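Local coordinates for putative cell filamentation protein (Bartonella quintana, PDB 4N67) that binds ADP and, as a Fic-domain effector thought to be delivered into host cells by a VirB secretion system, probably transfers AMP to target proteins, at residues 187-190 and 191-195; 198-201 and 202-205; 204-207 and 208-211. The protein carries 2 engineered substitutions. One frame throughout, in Å; residues are numbered along the deposited sequence.

Contact 1: residues 187-190 and 191-195. With ADP (adenosine-5'-diphosphate), chain B.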
# COMPACT_ATOMS: atom_id res chain seq x y z
N ARG A 187 9.15 0.29 -13.34
CA ARG A 187 8.54 -0.97 -13.68
C ARG A 187 7.27 -1.23 -12.85
O ARG A 187 6.29 -1.75 -13.38
CB ARG A 187 9.51 -2.11 -13.45
CG ARG A 187 8.92 -3.41 -13.98
CD ARG A 187 9.88 -4.56 -14.07
NE ARG A 187 9.11 -5.73 -14.44
CZ ARG A 187 9.54 -6.98 -14.40
NH1 ARG A 187 10.79 -7.25 -14.03
NH2 ARG A 187 8.72 -7.94 -14.75
N MET A 188 7.34 -0.92 -11.57
CA MET A 188 6.17 -1.04 -10.69
C MET A 188 5.03 -0.14 -11.18
O MET A 188 3.89 -0.57 -11.31
CB MET A 188 6.55 -0.68 -9.25
CG MET A 188 5.45 -0.74 -8.20
SD MET A 188 5.05 -2.42 -7.70
CE MET A 188 3.72 -2.74 -8.83
N THR A 189 5.35 1.13 -11.44
CA THR A 189 4.36 2.06 -11.99
C THR A 189 3.74 1.57 -13.29
O THR A 189 2.51 1.58 -13.43
CB THR A 189 5.01 3.44 -12.17
OG1 THR A 189 5.58 3.84 -10.93
CG2 THR A 189 4.01 4.48 -12.61
N TYR A 190 4.57 1.13 -14.23
CA TYR A 190 4.10 0.59 -15.48
C TYR A 190 3.12 -0.54 -15.24
O TYR A 190 2.05 -0.59 -15.83
CB TYR A 190 5.27 0.14 -16.40
CG TYR A 190 4.81 -0.59 -17.65
CD1 TYR A 190 4.22 0.10 -18.72
CD2 TYR A 190 4.94 -1.97 -17.76
CE1 TYR A 190 3.78 -0.57 -19.84
CE2 TYR A 190 4.50 -2.65 -18.89
CZ TYR A 190 3.92 -1.94 -19.93
OH TYR A 190 3.50 -2.61 -21.05
N ALA A 191 3.50 -1.50 -14.39
CA ALA A 191 2.63 -2.63 -14.17
C ALA A 191 1.29 -2.21 -13.56
O ALA A 191 0.25 -2.77 -13.91
CB ALA A 191 3.32 -3.66 -13.26
N SER A 192 1.34 -1.26 -12.64
CA SER A 192 0.14 -0.71 -11.98
C SER A 192 -0.80 -0.00 -12.97
O SER A 192 -2.01 -0.25 -13.00
CB SER A 192 0.54 0.25 -10.88
OG SER A 192 1.09 -0.42 -9.74
N ILE A 193 -0.21 0.81 -13.83
CA ILE A 193 -0.96 1.49 -14.89
C ILE A 193 -1.60 0.50 -15.85
O ILE A 193 -2.79 0.60 -16.17
CB ILE A 193 -0.02 2.43 -15.65
CG1 ILE A 193 0.40 3.59 -14.76
CG2 ILE A 193 -0.71 2.94 -16.92
CD1 ILE A 193 1.61 4.36 -15.28
N GLU A 194 -0.82 -0.47 -16.35
CA GLU A 194 -1.38 -1.46 -17.25
C GLU A 194 -2.59 -2.15 -16.65
O GLU A 194 -3.61 -2.34 -17.33
CB GLU A 194 -0.31 -2.49 -17.64
CG GLU A 194 0.64 -2.03 -18.73
CD GLU A 194 -0.09 -1.66 -20.00
OE1 GLU A 194 -0.90 -2.48 -20.50
OE2 GLU A 194 0.10 -0.52 -20.46
N ALA A 195 -2.49 -2.55 -15.38
CA ALA A 195 -3.60 -3.27 -14.77
C ALA A 195 -4.83 -2.39 -14.59
O ALA A 195 -5.93 -2.78 -14.96
CB ALA A 195 -3.18 -3.88 -13.42
PB ADP B . 0.90 7.54 -3.00
O1B ADP B . 0.19 8.74 -3.63
O2B ADP B . -0.09 6.63 -2.36
O3B ADP B . 2.04 7.91 -2.05
PA ADP B . 2.36 5.67 -4.74
O1A ADP B . 3.57 6.06 -5.61
O2A ADP B . 2.67 5.01 -3.42
O3A ADP B . 1.48 7.02 -4.41
O5' ADP B . 1.39 4.81 -5.66
C5' ADP B . 0.38 3.97 -5.10
C4' ADP B . 0.18 2.79 -6.04
O4' ADP B . -0.50 3.24 -7.23
C3' ADP B . 1.49 2.13 -6.47
O3' ADP B . 1.37 0.70 -6.41
C2' ADP B . 1.66 2.60 -7.90
O2' ADP B . 2.41 1.72 -8.74
C1' ADP B . 0.23 2.72 -8.36
N9 ADP B . 0.02 3.62 -9.51
C8 ADP B . 0.79 4.63 -9.96
N7 ADP B . 0.17 5.20 -11.03
C5 ADP B . -0.98 4.56 -11.26
C6 ADP B . -2.09 4.65 -12.22
N6 ADP B . -2.03 5.62 -13.18
N1 ADP B . -3.13 3.80 -12.12
C2 ADP B . -3.15 2.86 -11.14
N3 ADP B . -2.15 2.73 -10.24
C4 ADP B . -1.09 3.52 -10.24
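S192 OG, with M188 CE packed 3.6 Å away, accepts a 2.7 Å hydrogen bond from ADP O2' and is also bonded to D150 OD2. This ribose contact lies on helix 185-198, a wall of the nucleotide pocket in the Fic domain. S192 OG stands beside its own backbone N (chi1 -73°), where it faces the sugar. D150 holds ADP as well through OD1, making it a second-shell brace for the serine and a direct ligand at once. M188 folds back at its last two torsions to bring CE to the serine hydroxyl; its chain thus covers the buried side of the helix, facing M204 and L207. One turn along the pocket side, T189 CG2 meets I193 CD1 at 3.6 Å, the two branched chains crossing obliquely, while I193 CG1 sits above the adenine plane over the exocyclic amino group, 3.5 Å from ADP N6. Backbone i to i+4 bonds run regularly from R187 to E194, the last of them, E194 N to Y190 O, nearly straight (173°). Further from the nucleotide, E194 bends at chi2 across one face of the Y190 ring, and OE1 is bonded to N200 ND2. Its CG makes a CH-pi contact over that face, offset toward the rim, 3.8 Å from the Y190 centroid and nearest to CZ, at 3.5 Å.

Contact 2: residues 198-201 and 202-205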
# COMPACT_ATOMS: atom_id res chain seq x y z
N HIS A 198 -5.52 0.08 -18.21
CA HIS A 198 -5.61 -0.62 -19.50
C HIS A 198 -6.11 -2.06 -19.44
O HIS A 198 -6.12 -2.76 -20.46
CB HIS A 198 -4.26 -0.56 -20.22
CG HIS A 198 -3.73 0.82 -20.36
ND1 HIS A 198 -4.51 1.89 -20.76
CD2 HIS A 198 -2.49 1.33 -20.15
CE1 HIS A 198 -3.78 2.99 -20.79
NE2 HIS A 198 -2.55 2.67 -20.43
N ASN A 199 -6.56 -2.48 -18.25
CA ASN A 199 -7.18 -3.79 -18.07
C ASN A 199 -6.24 -4.89 -18.55
O ASN A 199 -6.66 -5.83 -19.23
CB ASN A 199 -8.51 -3.86 -18.82
CG ASN A 199 -9.35 -5.05 -18.41
OD1 ASN A 199 -9.40 -5.42 -17.23
ND2 ASN A 199 -10.02 -5.67 -19.38
N ASN A 200 -4.96 -4.72 -18.25
CA ASN A 200 -3.94 -5.66 -18.67
C ASN A 200 -3.19 -6.18 -17.45
O ASN A 200 -2.28 -5.52 -16.96
CB ASN A 200 -2.95 -5.01 -19.63
CG ASN A 200 -1.83 -5.95 -20.03
OD1 ASN A 200 -1.93 -7.17 -19.83
ND2 ASN A 200 -0.76 -5.40 -20.55
N PRO A 201 -3.56 -7.39 -16.99
CA PRO A 201 -2.99 -7.93 -15.76
C PRO A 201 -1.63 -8.61 -15.95
O PRO A 201 -1.02 -8.99 -14.96
CB PRO A 201 -4.03 -8.97 -15.35
CG PRO A 201 -4.57 -9.47 -16.65
CD PRO A 201 -4.66 -8.23 -17.49
N GLU A 202 -1.15 -8.75 -17.18
CA GLU A 202 0.07 -9.52 -17.42
C GLU A 202 1.36 -8.90 -16.85
O GLU A 202 2.15 -9.62 -16.26
CB GLU A 202 0.22 -9.81 -18.92
CG GLU A 202 -0.88 -10.72 -19.42
CD GLU A 202 -0.86 -12.08 -18.76
OE1 GLU A 202 -1.88 -12.45 -18.13
OE2 GLU A 202 0.17 -12.77 -18.87
N PRO A 203 1.56 -7.59 -17.01
CA PRO A 203 2.79 -7.01 -16.46
C PRO A 203 2.93 -7.21 -14.96
O PRO A 203 4.04 -7.44 -14.48
CB PRO A 203 2.69 -5.54 -16.87
CG PRO A 203 1.98 -5.61 -18.17
CD PRO A 203 0.93 -6.67 -17.97
N MET A 204 1.83 -7.13 -14.23
CA MET A 204 1.91 -7.33 -12.78
C MET A 204 2.26 -8.77 -12.43
O MET A 204 3.03 -9.00 -11.49
CB MET A 204 0.60 -6.94 -12.08
CG MET A 204 0.74 -6.77 -10.56
SD MET A 204 1.76 -5.39 -10.05
CE MET A 204 0.62 -4.05 -10.39
N LYS A 205 1.68 -9.73 -13.16
CA LYS A 205 2.02 -11.14 -12.97
C LYS A 205 3.51 -11.37 -13.20
O LYS A 205 4.18 -12.00 -12.40
CB LYS A 205 1.16 -12.01 -13.88
CG LYS A 205 1.53 -13.48 -13.85
CD LYS A 205 0.79 -14.26 -14.93
CE LYS A 205 1.25 -13.92 -16.33
NZ LYS A 205 2.26 -14.85 -16.93
O HOH W 1 -0.32 -5.36 -15.00
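N200 OD1 accepts from E202 N at 3.2 Å, a capping bond that closes an Asx turn around P201 at the start of helix 202-211. The N-H points fairly straight at the oxygen (159°), yet the donor sits above the amide plane, 53° out of it, and so misses the lone-pair directions. CG of N200 is anti to the backbone N (chi1 177°), which swings the amide forward over the first residues of the helix. The backbone bond across the junction, K205 N to P201 O at 3.3 Å, is weak and starts the i to i+4 series. Water 1 supplies a further link: it donates to N200 O at 2.8 Å and accepts from M204 N at 2.9 Å, so an amide of the first turn is satisfied by solvent and tied back to the loop.

Packing accompanies these bonds. The N200 side chain crosses the P203 ring at about a right angle, with ND2 3.3 Å from P203 CD and OD1 lying close to the same carbon. ND2 itself is bonded to E194 OE1, which fixes the rotation of the amide and leaves OD1 directed to the cap.

An ionic pair within the helix joins E202 OE2 and K205 NZ at 3.5 Å. Overall, residues 199-201 connect helix 185-198 to helix 202-211: N200 is hydrogen-bonded to E194 of the first helix and P203 packs on it, while M204 turns inward against helix 135-152.

Contact 3: residues 204-207 and 208-211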
# COMPACT_ATOMS: atom_id res chain seq x y z
N MET A 204 1.83 -7.13 -14.23
CA MET A 204 1.91 -7.33 -12.78
C MET A 204 2.26 -8.77 -12.43
O MET A 204 3.03 -9.00 -11.49
CB MET A 204 0.60 -6.94 -12.08
CG MET A 204 0.74 -6.77 -10.56
SD MET A 204 1.76 -5.39 -10.05
CE MET A 204 0.62 -4.05 -10.39
N LYS A 205 1.68 -9.73 -13.16
CA LYS A 205 2.02 -11.14 -12.97
C LYS A 205 3.51 -11.37 -13.20
O LYS A 205 4.18 -12.00 -12.40
CB LYS A 205 1.16 -12.01 -13.88
CG LYS A 205 1.53 -13.48 -13.85
CD LYS A 205 0.79 -14.26 -14.93
CE LYS A 205 1.25 -13.92 -16.33
NZ LYS A 205 2.26 -14.85 -16.93
N ASP A 206 4.04 -10.80 -14.28
CA ASP A 206 5.45 -10.98 -14.61
C ASP A 206 6.35 -10.37 -13.54
O ASP A 206 7.41 -10.90 -13.22
CB ASP A 206 5.76 -10.34 -15.97
CG ASP A 206 5.12 -11.07 -17.15
OD1 ASP A 206 4.58 -12.19 -16.99
OD2 ASP A 206 5.17 -10.52 -18.28
N LEU A 207 5.95 -9.20 -13.05
CA LEU A 207 6.65 -8.50 -12.00
C LEU A 207 6.77 -9.40 -10.76
O LEU A 207 7.85 -9.61 -10.23
CB LEU A 207 5.92 -7.18 -11.67
CG LEU A 207 6.61 -6.28 -10.65
CD1 LEU A 207 6.19 -4.81 -10.87
CD2 LEU A 207 6.35 -6.72 -9.22
N PHE A 208 5.65 -9.96 -10.33
CA PHE A 208 5.68 -10.81 -9.13
C PHE A 208 6.47 -12.09 -9.36
O PHE A 208 7.21 -12.49 -8.50
CB PHE A 208 4.27 -11.06 -8.55
CG PHE A 208 3.81 -9.95 -7.65
CD1 PHE A 208 3.12 -8.84 -8.16
CD2 PHE A 208 4.13 -9.96 -6.31
CE1 PHE A 208 2.77 -7.80 -7.33
CE2 PHE A 208 3.76 -8.93 -5.48
CZ PHE A 208 3.10 -7.86 -5.98
N GLU A 209 6.36 -12.68 -10.53
CA GLU A 209 7.27 -13.80 -10.84
C GLU A 209 8.73 -13.41 -10.68
O GLU A 209 9.54 -14.18 -10.12
CB GLU A 209 7.03 -14.35 -12.24
CG GLU A 209 5.67 -15.00 -12.44
CD GLU A 209 5.48 -15.58 -13.83
OE1 GLU A 209 6.34 -15.36 -14.73
OE2 GLU A 209 4.46 -16.28 -14.03
N ASP A 210 9.09 -12.25 -11.20
CA ASP A 210 10.48 -11.83 -11.25
C ASP A 210 11.10 -11.49 -9.92
O ASP A 210 12.32 -11.59 -9.78
CB ASP A 210 10.66 -10.63 -12.22
CG ASP A 210 10.60 -11.05 -13.68
OD1 ASP A 210 10.71 -12.26 -13.97
OD2 ASP A 210 10.42 -10.15 -14.52
N ILE A 211 10.29 -11.15 -8.92
CA ILE A 211 10.82 -10.72 -7.63
C ILE A 211 10.54 -11.70 -6.51
O ILE A 211 10.83 -11.40 -5.37
CB ILE A 211 10.28 -9.33 -7.23
CG1 ILE A 211 8.77 -9.37 -6.91
CG2 ILE A 211 10.59 -8.32 -8.32
CD1 ILE A 211 8.21 -8.04 -6.38
O HOH W 2 8.48 -12.97 -15.39
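L207 CD2 meets I211 CD1 at 3.6 Å and also lies over one face of the F208 ring, 4.0 Å above its plane and offset toward the rim. These residues form the buried flank of helix 202-211 along residues 204-211, in the Fic domain. L207 reaches both partners because CG is anti to the backbone N (chi1 -176°), which carries the branch along the helix. At the edge of the same ring M204 makes a Met-aromatic contact: its side chain runs alongside F208, and SD stands 5.0 Å from the centroid, 82° off the ring normal, in touch with CE1. M204 O lies in the ring plane, so the phenyl group has apolar cover on a face and a sulfur and a carbonyl along its border. Beyond the pair, F208 and I211 pack on I178 of strand 176-178, and L207 reaches M188 and A191.

The opposite flank is polar and more loosely knit. K205 NZ joins D206 OD1 at 3.5 Å and, through a long ion pair of 3.9 Å, E209 OE2. The two acids themselves approach to 4.3 Å between D206 OD1 and E209 OE1, and the lysine probably offsets their repulsion. D210 turns its carboxylate past D206 O; OD2 forms a salt bridge with R187, and OD1 has water 2 at 2.7 Å. The last backbone bond of the segment, I211 N to L207 O, is weak: 3.2 Å, with an N-H...O angle of 129°.

All three contacts are local, one on helix 185-198, one at the turn after it and one along helix 202-211. Contacts 1 and 3 are both partly buried, and contact 1 meets the nucleotide directly; contact 2 is a surface contact governed by capping, water and proline packing; contact 3 has a buried apolar flank and a charged one. M204 and K205 belong to both contacts 2 and 3, and M204 SD also packs on M188 CE of contact 1 at 3.5 Å. The two helices are further fastened at their far ends by the R187 NH2 to D210 OD2 salt bridge (2.8 Å), while the turn is tied back by E194 and N200.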